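Local coordinates for sterol regulatory element-binding protein cleavage-activating protein (Schizosaccharomyces pombe, PDB 4YHC) that escorts sre1, being required for its processing at low sterol and low oxygen, and contains a WD40 domain, at residues K177-V182 and K225-I230; E310-L315 and L334-F339; L362-M367 and E411-S416. The protein carries 9 engineered substitutions. All coordinates share one frame; numbering follows the deposited sequence.

Interaction 1. Residues K177-V182 and K225-I230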
ATOM      1  N   LYS A 177       9.495  -7.878   8.628  1.00 30.39           N
ATOM      2  CA  LYS A 177       8.367  -7.155   8.042  1.00 26.87           C
ATOM      3  C   LYS A 177       7.305  -6.973   9.114  1.00 22.05           C
ATOM      4  O   LYS A 177       6.977  -7.929   9.816  1.00 20.88           O
ATOM      5  CB  LYS A 177       7.812  -8.003   6.896  1.00 24.23           C
ATOM      6  CG  LYS A 177       6.483  -7.588   6.318  1.00 31.80           C
ATOM      7  CD  LYS A 177       6.607  -6.291   5.567  1.00 30.83           C
ATOM      8  CE  LYS A 177       5.336  -5.973   4.807  1.00 37.34           C
ATOM      9  NZ  LYS A 177       5.510  -6.313   3.396  1.00 39.15           N
ATOM     10  N   SER A 178       6.796  -5.763   9.261  1.00 21.44           N
ATOM     11  CA  SER A 178       5.705  -5.524  10.188  1.00 22.55           C
ATOM     12  C   SER A 178       4.613  -4.818   9.439  1.00 23.01           C
ATOM     13  O   SER A 178       4.889  -4.059   8.553  1.00 18.81           O
ATOM     14  CB  SER A 178       6.175  -4.728  11.388  1.00 23.97           C
ATOM     15  OG  SER A 178       6.700  -3.476  10.945  1.00 27.67           O
ATOM     16  N   ILE A 179       3.374  -5.089   9.827  1.00 23.51           N
ATOM     17  CA  ILE A 179       2.220  -4.415   9.301  1.00 21.75           C
ATOM     18  C   ILE A 179       1.202  -4.119  10.377  1.00 25.75           C
ATOM     19  O   ILE A 179       1.163  -4.759  11.480  1.00 22.27           O
ATOM     20  CB  ILE A 179       1.493  -5.240   8.250  1.00 25.56           C
ATOM     21  CG1 ILE A 179       1.039  -6.577   8.847  1.00 19.34           C
ATOM     22  CG2 ILE A 179       2.391  -5.386   7.041  1.00 26.54           C
ATOM     23  CD1 ILE A 179       0.174  -7.425   7.925  1.00 23.09           C
ATOM     24  N   SER A 180       0.401  -3.120  10.086  1.00 18.54           N
ATOM     25  CA  SER A 180      -0.714  -2.744  10.979  1.00 20.04           C
ATOM     26  C   SER A 180      -2.011  -3.291  10.438  1.00 27.01           C
ATOM     27  O   SER A 180      -2.232  -3.270   9.242  1.00 24.56           O
ATOM     28  CB  SER A 180      -0.746  -1.235  11.139  1.00 25.85           C
ATOM     29  OG  SER A 180      -1.535  -0.655  10.188  1.00 35.34           O
ATOM     30  N   ILE A 181      -2.871  -3.790  11.308  1.00 18.65           N
ATOM     31  CA  ILE A 181      -4.223  -4.113  10.954  1.00 20.52           C
ATOM     32  C   ILE A 181      -5.217  -3.416  11.906  1.00 24.86           C
ATOM     33  O   ILE A 181      -5.363  -3.826  13.065  1.00 25.91           O
ATOM     34  CB  ILE A 181      -4.357  -5.613  11.099  1.00 28.48           C
ATOM     35  CG1 ILE A 181      -3.169  -6.258  10.321  1.00 31.47           C
ATOM     36  CG2 ILE A 181      -5.718  -6.095  10.666  1.00 26.27           C
ATOM     37  CD1 ILE A 181      -3.396  -7.612   9.800  1.00 29.60           C
ATOM     38  N   VAL A 182      -5.868  -2.388  11.397  1.00 20.69           N
ATOM     39  CA  VAL A 182      -6.868  -1.578  12.118  1.00 19.84           C
ATOM     40  C   VAL A 182      -8.152  -2.246  11.727  1.00 24.36           C
ATOM     41  O   VAL A 182      -8.659  -2.030  10.666  1.00 21.62           O
ATOM     42  CB  VAL A 182      -6.803  -0.119  11.637  1.00 23.67           C
ATOM     43  CG1 VAL A 182      -7.878   0.765  12.312  1.00 28.24           C
ATOM     44  CG2 VAL A 182      -5.445   0.423  11.924  1.00 23.99           C
ATOM     45  N   LYS A 225       7.913 -15.873   3.818  1.00 22.98           N
ATOM     46  CA  LYS A 225       8.503 -14.856   2.941  1.00 19.89           C
ATOM     47  C   LYS A 225       7.883 -13.461   3.141  1.00 24.91           C
ATOM     48  O   LYS A 225       8.533 -12.438   2.841  1.00 24.94           O
ATOM     49  CB  LYS A 225       8.329 -15.296   1.492  1.00 21.15           C
ATOM     50  CG  LYS A 225       9.057 -16.587   1.098  1.00 23.15           C
ATOM     51  CD  LYS A 225      10.555 -16.377   1.251  1.00 22.25           C
ATOM     52  CE  LYS A 225      11.442 -17.453   0.598  1.00 24.59           C
ATOM     53  NZ  LYS A 225      11.247 -17.544  -0.853  1.00 21.92           N
ATOM     54  N   ASP A 226       6.626 -13.404   3.596  1.00 16.27           N
ATOM     55  CA  ASP A 226       5.969 -12.097   3.698  1.00 15.97           C
ATOM     56  C   ASP A 226       4.635 -12.250   4.434  1.00 18.37           C
ATOM     57  O   ASP A 226       4.070 -13.334   4.586  1.00 16.66           O
ATOM     58  CB  ASP A 226       5.700 -11.488   2.299  1.00 16.45           C
ATOM     59  CG  ASP A 226       5.873  -9.953   2.275  1.00 25.37           C
ATOM     60  OD1 ASP A 226       5.887  -9.321   3.386  1.00 21.61           O
ATOM     61  OD2 ASP A 226       5.951  -9.374   1.144  1.00 27.83           O
ATOM     62  N   ILE A 227       4.162 -11.118   4.882  1.00 18.16           N
ATOM     63  CA  ILE A 227       2.812 -10.993   5.446  1.00 17.55           C
ATOM     64  C   ILE A 227       2.155  -9.760   4.882  1.00 23.40           C
ATOM     65  O   ILE A 227       2.828  -8.750   4.601  1.00 18.85           O
ATOM     66  CB  ILE A 227       2.816 -10.931   6.989  1.00 17.78           C
ATOM     67  CG1 ILE A 227       3.664  -9.793   7.564  1.00 17.65           C
ATOM     68  CG2 ILE A 227       3.284 -12.221   7.565  1.00 16.06           C
ATOM     69  CD1 ILE A 227       3.580  -9.723   9.087  1.00 19.71           C
ATOM     70  N   TYR A 228       0.822  -9.808   4.706  1.00 18.33           N
ATOM     71  CA  TYR A 228       0.128  -8.646   4.138  1.00 18.91           C
ATOM     72  C   TYR A 228      -1.276  -8.694   4.723  1.00 20.03           C
ATOM     73  O   TYR A 228      -1.842  -9.777   4.879  1.00 20.28           O
ATOM     74  CB  TYR A 228       0.086  -8.689   2.592  1.00 16.41           C
ATOM     75  CG  TYR A 228      -0.434  -7.407   1.973  1.00 18.55           C
ATOM     76  CD1 TYR A 228      -1.809  -7.235   1.778  1.00 21.56           C
ATOM     77  CD2 TYR A 228       0.407  -6.361   1.624  1.00 23.26           C
ATOM     78  CE1 TYR A 228      -2.327  -6.060   1.257  1.00 21.44           C
ATOM     79  CE2 TYR A 228      -0.135  -5.171   1.039  1.00 18.68           C
ATOM     80  CZ  TYR A 228      -1.493  -5.065   0.910  1.00 22.94           C
ATOM     81  OH  TYR A 228      -2.120  -3.988   0.384  1.00 37.49           O
ATOM     82  N   GLY A 229      -1.823  -7.556   5.078  1.00 15.13           N
ATOM     83  CA  GLY A 229      -3.152  -7.528   5.777  1.00 19.88           C
ATOM     84  C   GLY A 229      -4.250  -6.854   4.965  1.00 21.49           C
ATOM     85  O   GLY A 229      -3.971  -5.968   4.166  1.00 20.86           O
ATOM     86  N   ILE A 230      -5.481  -7.315   5.083  1.00 17.69           N
ATOM     87  CA  ILE A 230      -6.671  -6.521   4.607  1.00 20.16           C
ATOM     88  C   ILE A 230      -7.399  -6.217   5.911  1.00 19.47           C
ATOM     89  O   ILE A 230      -8.096  -7.071   6.486  1.00 18.56           O
ATOM     90  CB  ILE A 230      -7.585  -7.289   3.694  1.00 20.54           C
ATOM     91  CG1 ILE A 230      -6.790  -7.987   2.618  1.00 27.02           C
ATOM     92  CG2 ILE A 230      -8.778  -6.468   3.181  1.00 15.45           C
ATOM     93  CD1 ILE A 230      -6.725  -7.304   1.338  1.00 28.62           C
TER

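Interaction 2. Residues E310-L315 and L334-F339. Engineered in segment 334-339: Ser336 (natural residue Cys).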
ATOM      1  N   GLU A 310     -21.564 -11.206 -11.894  1.00103.49           N
ATOM      2  CA  GLU A 310     -21.405 -12.644 -12.053  1.00 81.88           C
ATOM      3  C   GLU A 310     -21.507 -13.349 -10.711  1.00 66.21           C
ATOM      4  O   GLU A 310     -22.469 -14.065 -10.444  1.00 68.95           O
ATOM      5  CB  GLU A 310     -20.050 -12.960 -12.689  1.00 76.23           C
ATOM      6  CG  GLU A 310     -20.112 -13.314 -14.164  1.00 79.37           C
ATOM      7  CD  GLU A 310     -18.820 -12.997 -14.893  1.00 83.04           C
ATOM      8  OE1 GLU A 310     -18.564 -11.804 -15.156  1.00 89.93           O
ATOM      9  OE2 GLU A 310     -18.062 -13.937 -15.203  1.00 77.90           O
ATOM     10  N   SER A 311     -20.499 -13.143  -9.870  1.00 43.54           N
ATOM     11  CA  SER A 311     -20.413 -13.841  -8.599  1.00 41.89           C
ATOM     12  C   SER A 311     -19.530 -13.096  -7.605  1.00 32.26           C
ATOM     13  O   SER A 311     -19.017 -12.020  -7.902  1.00 25.86           O
ATOM     14  CB  SER A 311     -19.850 -15.240  -8.822  1.00 47.42           C
ATOM     15  OG  SER A 311     -18.670 -15.176  -9.602  1.00 53.04           O
ATOM     16  N   TYR A 312     -19.358 -13.682  -6.426  1.00 24.89           N
ATOM     17  CA  TYR A 312     -18.504 -13.105  -5.400  1.00 28.20           C
ATOM     18  C   TYR A 312     -17.933 -14.174  -4.551  1.00 23.81           C
ATOM     19  O   TYR A 312     -18.360 -15.305  -4.599  1.00 26.73           O
ATOM     20  CB  TYR A 312     -19.327 -12.148  -4.505  1.00 22.45           C
ATOM     21  CG  TYR A 312     -20.442 -12.793  -3.759  1.00 20.82           C
ATOM     22  CD1 TYR A 312     -20.254 -13.328  -2.508  1.00 23.14           C
ATOM     23  CD2 TYR A 312     -21.733 -12.839  -4.313  1.00 24.22           C
ATOM     24  CE1 TYR A 312     -21.292 -13.922  -1.808  1.00 25.08           C
ATOM     25  CE2 TYR A 312     -22.794 -13.403  -3.614  1.00 28.90           C
ATOM     26  CZ  TYR A 312     -22.572 -13.946  -2.390  1.00 28.85           C
ATOM     27  OH  TYR A 312     -23.605 -14.513  -1.722  1.00 27.93           O
ATOM     28  N   ILE A 313     -17.019 -13.787  -3.695  1.00 18.88           N
ATOM     29  CA  ILE A 313     -16.316 -14.677  -2.823  1.00 16.89           C
ATOM     30  C   ILE A 313     -16.511 -14.159  -1.474  1.00 21.09           C
ATOM     31  O   ILE A 313     -16.347 -12.915  -1.254  1.00 22.36           O
ATOM     32  CB  ILE A 313     -14.823 -14.523  -3.206  1.00 29.03           C
ATOM     33  CG1 ILE A 313     -14.612 -14.946  -4.651  1.00 31.67           C
ATOM     34  CG2 ILE A 313     -13.869 -15.221  -2.282  1.00 26.29           C
ATOM     35  CD1 ILE A 313     -13.350 -14.334  -5.265  1.00 33.21           C
ATOM     36  N   ILE A 314     -16.767 -15.049  -0.518  1.00 17.32           N
ATOM     37  CA  ILE A 314     -16.796 -14.696   0.851  1.00 20.33           C
ATOM     38  C   ILE A 314     -15.410 -14.913   1.416  1.00 28.99           C
ATOM     39  O   ILE A 314     -15.020 -16.061   1.582  1.00 19.92           O
ATOM     40  CB  ILE A 314     -17.819 -15.564   1.634  1.00 25.32           C
ATOM     41  CG1 ILE A 314     -19.232 -15.262   1.193  1.00 21.39           C
ATOM     42  CG2 ILE A 314     -17.659 -15.396   3.133  1.00 22.04           C
ATOM     43  CD1 ILE A 314     -20.220 -16.361   1.580  1.00 32.93           C
ATOM     44  N   LEU A 315     -14.685 -13.800   1.727  1.00 24.24           N
ATOM     45  CA  LEU A 315     -13.359 -13.830   2.290  1.00 22.51           C
ATOM     46  C   LEU A 315     -13.325 -14.077   3.746  1.00 23.19           C
ATOM     47  O   LEU A 315     -12.368 -14.610   4.232  1.00 24.82           O
ATOM     48  CB  LEU A 315     -12.621 -12.485   2.130  1.00 26.71           C
ATOM     49  CG  LEU A 315     -11.811 -12.109   0.917  1.00 32.60           C
ATOM     50  CD1 LEU A 315     -10.965 -10.858   1.278  1.00 35.49           C
ATOM     51  CD2 LEU A 315     -11.002 -13.293   0.408  1.00 27.97           C
ATOM     52  N   LEU A 334     -26.618 -12.967  -7.711  1.00 63.73           N
ATOM     53  CA  LEU A 334     -25.226 -13.449  -7.886  1.00 59.52           C
ATOM     54  C   LEU A 334     -24.881 -14.782  -7.221  1.00 54.81           C
ATOM     55  O   LEU A 334     -25.376 -15.125  -6.146  1.00 55.95           O
ATOM     56  CB  LEU A 334     -24.216 -12.409  -7.348  1.00 50.95           C
ATOM     57  CG  LEU A 334     -24.045 -11.085  -8.056  1.00 47.02           C
ATOM     58  CD1 LEU A 334     -22.739 -10.443  -7.594  1.00 44.52           C
ATOM     59  CD2 LEU A 334     -24.072 -11.267  -9.560  1.00 43.67           C
ATOM     60  N   ALA A 335     -23.930 -15.473  -7.837  1.00 50.04           N
ATOM     61  CA  ALA A 335     -23.436 -16.753  -7.338  1.00 53.48           C
ATOM     62  C   ALA A 335     -22.297 -16.583  -6.321  1.00 41.97           C
ATOM     63  O   ALA A 335     -21.355 -15.924  -6.593  1.00 37.16           O
ATOM     64  CB  ALA A 335     -22.951 -17.568  -8.510  1.00 56.61           C
ATOM     65  N   SER A 336     -22.447 -17.162  -5.151  1.00 37.98           N
ATOM     66  CA  SER A 336     -21.383 -17.315  -4.168  1.00 34.64           C
ATOM     67  C   SER A 336     -20.395 -18.421  -4.546  1.00 37.40           C
ATOM     68  O   SER A 336     -20.795 -19.547  -4.712  1.00 38.40           O
ATOM     69  CB  SER A 336     -22.054 -17.698  -2.889  1.00 32.58           C
ATOM     70  OG  SER A 336     -21.171 -17.552  -1.839  1.00 38.71           O
ATOM     71  N   LEU A 337     -19.118 -18.116  -4.701  1.00 39.68           N
ATOM     72  CA  LEU A 337     -18.124 -19.145  -5.106  1.00 38.17           C
ATOM     73  C   LEU A 337     -17.341 -19.699  -3.948  1.00 41.45           C
ATOM     74  O   LEU A 337     -17.025 -18.973  -3.012  1.00 37.76           O
ATOM     75  CB  LEU A 337     -17.117 -18.539  -6.010  1.00 27.19           C
ATOM     76  CG  LEU A 337     -17.621 -17.971  -7.302  1.00 41.30           C
ATOM     77  CD1 LEU A 337     -16.489 -17.214  -7.995  1.00 44.74           C
ATOM     78  CD2 LEU A 337     -18.181 -19.060  -8.206  1.00 33.83           C
ATOM     79  N   THR A 338     -17.018 -20.993  -4.013  1.00 35.64           N
ATOM     80  CA  THR A 338     -16.046 -21.580  -3.102  1.00 33.94           C
ATOM     81  C   THR A 338     -14.644 -21.216  -3.526  1.00 28.83           C
ATOM     82  O   THR A 338     -14.408 -20.856  -4.684  1.00 25.88           O
ATOM     83  CB  THR A 338     -16.122 -23.125  -3.083  1.00 36.76           C
ATOM     84  OG1 THR A 338     -15.767 -23.605  -4.384  1.00 35.44           O
ATOM     85  CG2 THR A 338     -17.531 -23.568  -2.726  1.00 37.93           C
ATOM     86  N   PHE A 339     -13.721 -21.358  -2.591  1.00 27.56           N
ATOM     87  CA  PHE A 339     -12.330 -21.053  -2.847  1.00 34.22           C
ATOM     88  C   PHE A 339     -11.820 -21.951  -3.936  1.00 36.87           C
ATOM     89  O   PHE A 339     -11.181 -21.475  -4.877  1.00 43.66           O
ATOM     90  CB  PHE A 339     -11.467 -21.120  -1.573  1.00 38.10           C
ATOM     91  CG  PHE A 339     -11.766 -20.007  -0.583  1.00 40.97           C
ATOM     92  CD1 PHE A 339     -11.714 -18.685  -0.965  1.00 38.96           C
ATOM     93  CD2 PHE A 339     -12.103 -20.294   0.717  1.00 35.33           C
ATOM     94  CE1 PHE A 339     -12.043 -17.672  -0.092  1.00 37.43           C
ATOM     95  CE2 PHE A 339     -12.397 -19.289   1.601  1.00 41.59           C
ATOM     96  CZ  PHE A 339     -12.389 -17.971   1.192  1.00 39.89           C
TER

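Interaction 3. Residues L362-M367 and E411-S416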
ATOM      1  N   LEU A 362      -7.690  -4.692  -9.624  1.00 16.28           N
ATOM      2  CA  LEU A 362      -8.372  -4.881 -10.890  1.00 20.55           C
ATOM      3  C   LEU A 362      -7.579  -4.430 -12.141  1.00 20.02           C
ATOM      4  O   LEU A 362      -7.842  -4.929 -13.242  1.00 21.33           O
ATOM      5  CB  LEU A 362      -9.741  -4.154 -10.918  1.00 16.76           C
ATOM      6  CG  LEU A 362     -10.839  -4.828 -10.107  1.00 22.35           C
ATOM      7  CD1 LEU A 362     -12.150  -4.037 -10.275  1.00 18.23           C
ATOM      8  CD2 LEU A 362     -11.035  -6.253 -10.591  1.00 24.86           C
ATOM      9  N   TYR A 363      -6.682  -3.462 -11.989  1.00 16.33           N
ATOM     10  CA  TYR A 363      -5.865  -2.995 -13.089  1.00 15.05           C
ATOM     11  C   TYR A 363      -4.367  -3.069 -12.744  1.00 22.68           C
ATOM     12  O   TYR A 363      -3.933  -2.803 -11.556  1.00 24.73           O
ATOM     13  CB  TYR A 363      -6.192  -1.565 -13.375  1.00 15.22           C
ATOM     14  CG  TYR A 363      -7.589  -1.297 -13.837  1.00 22.70           C
ATOM     15  CD1 TYR A 363      -7.929  -1.419 -15.173  1.00 20.52           C
ATOM     16  CD2 TYR A 363      -8.574  -0.926 -12.954  1.00 22.73           C
ATOM     17  CE1 TYR A 363      -9.210  -1.249 -15.633  1.00 16.77           C
ATOM     18  CE2 TYR A 363      -9.882  -0.734 -13.412  1.00 25.55           C
ATOM     19  CZ  TYR A 363     -10.177  -0.895 -14.750  1.00 26.56           C
ATOM     20  OH  TYR A 363     -11.411  -0.667 -15.230  1.00 27.92           O
ATOM     21  N   ILE A 364      -3.574  -3.432 -13.750  1.00 15.45           N
ATOM     22  CA  ILE A 364      -2.124  -3.296 -13.661  1.00 16.94           C
ATOM     23  C   ILE A 364      -1.693  -2.159 -14.599  1.00 19.50           C
ATOM     24  O   ILE A 364      -2.143  -2.089 -15.740  1.00 15.57           O
ATOM     25  CB  ILE A 364      -1.388  -4.571 -14.089  1.00 15.07           C
ATOM     26  CG1 ILE A 364      -1.970  -5.783 -13.429  1.00 14.94           C
ATOM     27  CG2 ILE A 364       0.133  -4.456 -13.836  1.00 15.16           C
ATOM     28  CD1 ILE A 364      -1.561  -7.047 -14.095  1.00 23.10           C
ATOM     29  N   PHE A 365      -0.785  -1.316 -14.145  1.00 18.20           N
ATOM     30  CA  PHE A 365      -0.232  -0.262 -14.977  1.00 17.32           C
ATOM     31  C   PHE A 365       1.245  -0.378 -14.981  1.00 18.61           C
ATOM     32  O   PHE A 365       1.859  -0.793 -13.995  1.00 18.18           O
ATOM     33  CB  PHE A 365      -0.616   1.115 -14.464  1.00 15.72           C
ATOM     34  CG  PHE A 365      -2.138   1.350 -14.386  1.00 15.68           C
ATOM     35  CD1 PHE A 365      -2.847   1.784 -15.514  1.00 15.85           C
ATOM     36  CD2 PHE A 365      -2.829   1.161 -13.221  1.00 15.52           C
ATOM     37  CE1 PHE A 365      -4.228   2.024 -15.478  1.00 15.87           C
ATOM     38  CE2 PHE A 365      -4.229   1.400 -13.172  1.00 16.07           C
ATOM     39  CZ  PHE A 365      -4.927   1.810 -14.298  1.00 16.10           C
ATOM     40  N   GLY A 366       1.843   0.078 -16.063  1.00 15.98           N
ATOM     41  CA  GLY A 366       3.262   0.046 -16.151  1.00 16.17           C
ATOM     42  C   GLY A 366       3.861   1.051 -17.076  1.00 22.19           C
ATOM     43  O   GLY A 366       3.157   1.589 -17.921  1.00 16.63           O
ATOM     44  N   MET A 367       5.195   1.270 -16.949  1.00 18.67           N
ATOM     45  CA  MET A 367       5.935   2.149 -17.826  1.00 20.79           C
ATOM     46  C   MET A 367       7.324   1.548 -18.129  1.00 23.82           C
ATOM     47  O   MET A 367       7.994   1.062 -17.212  1.00 18.53           O
ATOM     48  CB  MET A 367       6.149   3.509 -17.167  1.00 21.66           C
ATOM     49  CG  MET A 367       4.906   4.358 -17.040  1.00 28.46           C
ATOM     50  SD  MET A 367       5.254   6.095 -16.633  1.00 26.66           S
ATOM     51  CE  MET A 367       6.020   6.687 -18.139  1.00 18.14           C
ATOM     52  N   GLU A 411       6.837   3.538 -23.231  1.00 18.65           N
ATOM     53  CA  GLU A 411       5.609   2.843 -23.422  1.00 22.73           C
ATOM     54  C   GLU A 411       4.897   2.896 -22.039  1.00 17.88           C
ATOM     55  O   GLU A 411       5.505   2.595 -21.003  1.00 23.52           O
ATOM     56  CB  GLU A 411       5.801   1.418 -23.905  1.00 27.98           C
ATOM     57  CG  GLU A 411       4.472   0.670 -24.016  1.00 34.02           C
ATOM     58  CD  GLU A 411       4.585  -0.840 -23.988  1.00 51.02           C
ATOM     59  OE1 GLU A 411       5.630  -1.390 -23.551  1.00 58.35           O
ATOM     60  OE2 GLU A 411       3.581  -1.499 -24.367  1.00 59.58           O
ATOM     61  N   VAL A 412       3.687   3.432 -22.044  1.00 22.17           N
ATOM     62  CA  VAL A 412       2.758   3.426 -20.891  1.00 19.20           C
ATOM     63  C   VAL A 412       1.691   2.423 -21.144  1.00 21.17           C
ATOM     64  O   VAL A 412       1.027   2.443 -22.203  1.00 21.46           O
ATOM     65  CB  VAL A 412       2.103   4.772 -20.715  1.00 22.69           C
ATOM     66  CG1 VAL A 412       1.471   4.880 -19.339  1.00 19.56           C
ATOM     67  CG2 VAL A 412       3.141   5.829 -20.902  1.00 22.82           C
ATOM     68  N   TRP A 413       1.478   1.498 -20.225  1.00 17.13           N
ATOM     69  CA  TRP A 413       0.510   0.468 -20.531  1.00 16.55           C
ATOM     70  C   TRP A 413      -0.386   0.114 -19.367  1.00 25.74           C
ATOM     71  O   TRP A 413      -0.079   0.399 -18.211  1.00 16.13           O
ATOM     72  CB  TRP A 413       1.205  -0.806 -21.063  1.00 21.79           C
ATOM     73  CG  TRP A 413       2.294  -1.376 -20.160  1.00 19.16           C
ATOM     74  CD1 TRP A 413       3.576  -1.166 -20.232  1.00 18.80           C
ATOM     75  CD2 TRP A 413       2.089  -2.297 -19.075  1.00 16.14           C
ATOM     76  NE1 TRP A 413       4.243  -1.876 -19.237  1.00 20.14           N
ATOM     77  CE2 TRP A 413       3.339  -2.592 -18.531  1.00 16.21           C
ATOM     78  CE3 TRP A 413       0.981  -2.891 -18.534  1.00 16.21           C
ATOM     79  CZ2 TRP A 413       3.504  -3.452 -17.410  1.00 17.89           C
ATOM     80  CZ3 TRP A 413       1.130  -3.709 -17.425  1.00 17.13           C
ATOM     81  CH2 TRP A 413       2.406  -4.006 -16.898  1.00 15.74           C
ATOM     82  N   MET A 414      -1.482  -0.568 -19.691  1.00 19.17           N
ATOM     83  CA  MET A 414      -2.388  -1.055 -18.682  1.00 18.87           C
ATOM     84  C   MET A 414      -2.898  -2.390 -19.031  1.00 21.08           C
ATOM     85  O   MET A 414      -2.956  -2.748 -20.190  1.00 22.86           O
ATOM     86  CB  MET A 414      -3.554  -0.092 -18.531  1.00 16.24           C
ATOM     87  CG  MET A 414      -4.364   0.189 -19.800  1.00 18.37           C
ATOM     88  SD  MET A 414      -6.076   0.866 -19.481  1.00 22.34           S
ATOM     89  CE  MET A 414      -6.873  -0.379 -18.502  1.00 17.67           C
ATOM     90  N   TYR A 415      -3.280  -3.142 -18.019  1.00 19.71           N
ATOM     91  CA  TYR A 415      -3.921  -4.405 -18.183  1.00 16.96           C
ATOM     92  C   TYR A 415      -5.150  -4.458 -17.254  1.00 25.99           C
ATOM     93  O   TYR A 415      -5.032  -4.280 -16.022  1.00 15.41           O
ATOM     94  CB  TYR A 415      -2.955  -5.550 -17.848  1.00 18.45           C
ATOM     95  CG  TYR A 415      -3.543  -6.944 -18.080  1.00 24.85           C
ATOM     96  CD1 TYR A 415      -3.772  -7.411 -19.391  1.00 27.98           C
ATOM     97  CD2 TYR A 415      -3.860  -7.768 -17.015  1.00 20.87           C
ATOM     98  CE1 TYR A 415      -4.327  -8.676 -19.618  1.00 30.46           C
ATOM     99  CE2 TYR A 415      -4.427  -9.005 -17.222  1.00 29.39           C
ATOM    100  CZ  TYR A 415      -4.641  -9.465 -18.522  1.00 37.34           C
ATOM    101  OH  TYR A 415      -5.198 -10.700 -18.683  1.00 43.71           O
ATOM    102  N   SER A 416      -6.325  -4.723 -17.841  1.00 21.43           N
ATOM    103  CA  SER A 416      -7.550  -4.895 -17.075  1.00 22.46           C
ATOM    104  C   SER A 416      -7.690  -6.371 -16.774  1.00 31.30           C
ATOM    105  O   SER A 416      -7.925  -7.171 -17.715  1.00 24.30           O
ATOM    106  CB  SER A 416      -8.743  -4.403 -17.898  1.00 25.17           C
ATOM    107  OG  SER A 416      -9.944  -4.707 -17.212  1.00 31.06           O
TER
HETATM  108  O   HOH W   1     -10.304  -4.996 -14.519  1.00 24.18           O

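Interaction 1. Residues K177-V182 and K225-I230
Ile179 and Ile181 lay their side chains against the backbone of Gly229, where two neighbouring blades of the WD40 propeller meet. Each segment lies on the first strand of its own four-stranded antiparallel sheet. The two strands run nearly parallel, 15° apart, with axes 7.2 Å from each other. At this spacing no backbone hydrogen bonds join them, and side chains fill the space between. The tight part centres on Gly229. Ile179 CD1 reaches to 3.5 Å from Gly229 N, and Ile181 CD1 sits 4.0 Å from Gly229 CA. The glycine has no side chain to keep these two methyls off its backbone. Ile179 CG1 also meets Ile227 CD1 at 4.1 Å, the two chains crossing at a slant.

The loose side is at Tyr228, little covered and with CB pointing away from strand 177-182. The Lys177 end is polar. The lysine chain bends at chi2 (69°), and its CG lies 3.8 Å from Ile227 CG1. The ammonium group then forms a salt bridge with buried Asp226. It also has a weak bond to Asn266, while Asp226 OD2 accepts from Phe268 N. Lys225 and Asp226 form a classic beta bulge opposite Ala239. Asp226 OD1 takes two donors: Lys177 NZ at 3.0 Å on its syn lone pair, and Ile227 N at 2.9 Å on the anti side, bent and well out of the carboxylate plane.

Interaction 2. Residues E310-L315 and L334-F339
The ring of Tyr312 lies beneath the backbone of Ser336, an engineered residue that replaces a natural cysteine. The short strand 335-337 pairs in parallel with strand 311-317, at one side of a mixed beta sheet in the WD40 domain. Leu337 N donates to Tyr312 O at 2.9 Å. Tyr312 N bonds to Ala335 O, whose position is less certain.

The ring is the main bump. It fills the hollow bounded by Leu334 CB, Ser336 CA and Ile314 CG1. Its CG stands between the backbone N and the carbonyl carbon (chi1 62°), and this brings the ring alongside the partner strand. Ser336 CA sits over one face, 4.1 Å from the centroid, in a CH-pi contact. Leu334 CB meets one edge at Tyr312 CD2, 3.9 Å away, and Ile314 CG1 lies in plane at the opposite edge. With an alanine here, a gap is likely to open between Leu334 and Ile314, and Ser336 CA would lose the ring it lies on. Arg276, Arg283 and Asp331 also touch the tyrosine.

Leu334 makes a second bump. It lies by the backbone of Glu310, a poorly ordered residue, with Leu334 CD2 3.3 Å from Glu310 O. On the face shared by Ser311 and Leu337, Leu337 CD1 sits in the hollow beside Ser311, 3.4 Å from Ser311 OG. Phe339 fills the far end. Its ring, stacked on His256, has CE1 3.8 Å from Ile313 CG2. The ring also approaches the next backbone, with Phe339 CZ 3.3 Å from Ile314 O.

Interaction 3. Residues L362-M367 and E411-S416
Trp413 lays its indole face on Gly366, whose CA is 3.8 Å from the centroid of the five-membered ring of Trp413, in a CH-pi contact. With no side chain at the glycine, the ring can lie directly on the backbone. The far corner of the indole meets Ile364, with Trp413 CZ3 3.8 Å from Ile364 CG2. Ile364 CD1 in turn lies beside Tyr415 CD2. Trp413 CG sits between the backbone N and the carbonyl carbon (chi1 55°), which folds the indole across the neighbouring strand.

Two hydrogen-bonded pairs, Ile364 with Tyr415 and Gly366 with Trp413, join the backbones. The strands 363-374 and 406-416 are thus antiparallel neighbours within one blade of the WD40 propeller. Gly366 N donates to Trp413 O at 2.9 Å.

The other face carries Tyr363, Phe365, Met367, Val412, Met414 and Ser416. Met414 CE touches Tyr363 CD1 at 3.6 Å, and Met414 CB touches Phe365 CD1 at 3.6 Å. Beyond this layer lie strands 20-24 and 456-462, through Phe20, Ile22, Val460 and Tyr462.

Further partners hold the outer groups. Trp413 NE1 donates to Ser353 OG, His347 stacks on Tyr415, and Arg368 pairs with Glu411. At the Leu362 end a water donates to Leu362 O at 2.8 Å and lies 2.7 Å from Ser416 OG.

In the fold
The three contacts follow one another along the chain, each closing before the next opens. Their centres form a nearly even triangle, with sides of about 25, 25 and 26 Å. None touches another; the nearest atoms of interactions 1 and 2 are about 5 Å apart. They share no sheet. Interaction 1 joins two neighbouring blades by side chains. Interaction 2 adds a short parallel strand to a mixed sheet. Interaction 3 pairs two strands inside a five-stranded antiparallel sheet. One contact thus ties blade to blade, the other two build single sheets, and they hold different parts of the propeller together. All three lie in the region that, by similarity, interacts with sre1.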